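Local coordinates for TT1696 protein (Thermus thermophilus, PDB 1UFB) that is of unknown function but, as a helical HEPN-domain protein, may bind DNA, at residues A[69-73]-A[74-78]. Residues are numbered along the deposited sequence; the frame is centred on the assembly and turned at random.
Sequences VDVPE and DLVEA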
loop_
_atom_site.group_PDB
_atom_site.type_symbol
_atom_site.label_atom_id
_atom_site.label_comp_id
_atom_site.label_asym_id
_atom_site.label_seq_id
_atom_site.Cartn_x
_atom_site.Cartn_y
_atom_site.Cartn_z
ATOM N N VAL A 69 -22.946 -4.943 17.868
ATOM C CA VAL A 69 -22.506 -3.760 17.109
ATOM C C VAL A 69 -23.437 -3.546 15.945
ATOM O O VAL A 69 -23.524 -4.346 15.019
ATOM C CB VAL A 69 -21.036 -3.917 16.541
ATOM C CG1 VAL A 69 -20.606 -2.619 15.834
ATOM C CG2 VAL A 69 -20.051 -4.216 17.646
ATOM N N ASP A 70 -24.127 -2.442 15.958
ATOM C CA ASP A 70 -25.038 -2.146 14.883
ATOM C C ASP A 70 -24.307 -1.412 13.741
ATOM O O ASP A 70 -23.693 -0.373 13.952
ATOM C CB ASP A 70 -26.153 -1.291 15.429
ATOM C CG ASP A 70 -26.917 -0.611 14.355
ATOM O OD1 ASP A 70 -26.838 0.641 14.281
ATOM O OD2 ASP A 70 -27.589 -1.318 13.580
ATOM N N VAL A 71 -24.394 -1.956 12.535
ATOM C CA VAL A 71 -23.721 -1.387 11.384
ATOM C C VAL A 71 -24.712 -0.724 10.458
ATOM O O VAL A 71 -25.494 -1.415 9.807
ATOM C CB VAL A 71 -22.988 -2.508 10.589
ATOM C CG1 VAL A 71 -22.417 -1.955 9.309
ATOM C CG2 VAL A 71 -21.940 -3.147 11.469
ATOM N N PRO A 72 -24.668 0.616 10.343
ATOM C CA PRO A 72 -25.642 1.234 9.446
ATOM C C PRO A 72 -25.399 0.794 8.016
ATOM O O PRO A 72 -24.246 0.472 7.650
ATOM C CB PRO A 72 -25.415 2.733 9.631
ATOM C CG PRO A 72 -24.786 2.842 10.992
ATOM C CD PRO A 72 -23.868 1.632 11.048
ATOM N N GLU A 73 -26.465 0.798 7.219
ATOM C CA GLU A 73 -26.383 0.411 5.813
ATOM C C GLU A 73 -25.421 1.276 4.994
ATOM O O GLU A 73 -24.838 0.793 3.987
ATOM C CB GLU A 73 -27.759 0.493 5.159
ATOM C CG GLU A 73 -27.746 0.157 3.672
ATOM C CD GLU A 73 -27.413 -1.324 3.382
ATOM O OE1 GLU A 73 -27.350 -2.178 4.326
ATOM O OE2 GLU A 73 -27.215 -1.630 2.184
ATOM N N ASP A 74 -25.310 2.564 5.370
ATOM C CA ASP A 74 -24.416 3.449 4.639
ATOM C C ASP A 74 -22.952 3.010 4.797
ATOM O O ASP A 74 -22.152 3.262 3.892
ATOM C CB ASP A 74 -24.667 4.938 4.993
ATOM C CG ASP A 74 -24.080 5.390 6.338
ATOM O OD1 ASP A 74 -23.816 4.596 7.278
ATOM O OD2 ASP A 74 -23.912 6.627 6.445
ATOM N N LEU A 75 -22.613 2.311 5.888
ATOM C CA LEU A 75 -21.244 1.831 6.019
ATOM C C LEU A 75 -20.976 0.643 5.061
ATOM O O LEU A 75 -19.832 0.407 4.606
ATOM C CB LEU A 75 -20.959 1.430 7.464
ATOM C CG LEU A 75 -20.987 2.594 8.482
ATOM C CD1 LEU A 75 -20.424 2.105 9.814
ATOM C CD2 LEU A 75 -20.207 3.807 7.964
ATOM N N VAL A 76 -22.030 -0.143 4.788
ATOM C CA VAL A 76 -21.902 -1.284 3.885
ATOM C C VAL A 76 -21.651 -0.716 2.488
ATOM O O VAL A 76 -20.796 -1.195 1.741
ATOM C CB VAL A 76 -23.222 -2.174 3.888
ATOM C CG1 VAL A 76 -23.093 -3.301 2.900
ATOM C CG2 VAL A 76 -23.464 -2.757 5.272
ATOM N N GLU A 77 -22.373 0.340 2.129
ATOM C CA GLU A 77 -22.139 0.909 0.805
ATOM C C GLU A 77 -20.740 1.531 0.752
ATOM O O GLU A 77 -20.067 1.381 -0.256
ATOM C CB GLU A 77 -23.241 1.910 0.420
ATOM C CG GLU A 77 -24.619 1.154 0.137
ATOM C CD GLU A 77 -24.490 -0.149 -0.788
ATOM O OE1 GLU A 77 -24.152 -0.055 -2.021
ATOM O OE2 GLU A 77 -24.722 -1.294 -0.266
ATOM N N ALA A 78 -20.304 2.209 1.822
ATOM C CA ALA A 78 -18.942 2.773 1.823
ATOM C C ALA A 78 -17.901 1.622 1.632
ATOM O O ALA A 78 -16.876 1.785 0.942
ATOM C CB ALA A 78 -18.656 3.480 3.180
#
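Glu73 O is gripped by two backbone amides at the first turn of helix 73-83 in this HEPN-domain protein. The sounder bond comes from Glu77 N, 3.1 Å away. It is fairly straight, 157° at the hydrogen, with the donor tilted 17° from the carbonyl plane; Val76 N lies equally near but is poorly aligned and bonds weakly. One residue earlier, Leu75 N reaches Pro72 O at 3.0 Å, from well above that carbonyl's plane, which closes a tight turn where the extended loop bends into the helix. Beside that bond the Pro72 ring lies alongside Leu75, both pointing the same way, with CD 3.7 Å from Leu75 CD1. Val71 CG1, anti to its own backbone N (chi1 174°), meets Leu75 CB at 4.1 Å and Val76 CG2 at a similar distance. Val71 and Leu75 also pack on Leu62 of helix 58-63 and Phe122 of helix 106-126, so the turn docks the start of helix 73-83 against both. Polar ends line the outer surface. Glu73, its chain bent at chi2, brings OE1 to 4.0 Å from Val76 CG2. The two glutamate carboxylates are nearly parallel, and a salt bridge from Glu77 OE2 to Lys80 would ease the like-charge approach of that atom to Glu73 OE2, at 3.5 Å.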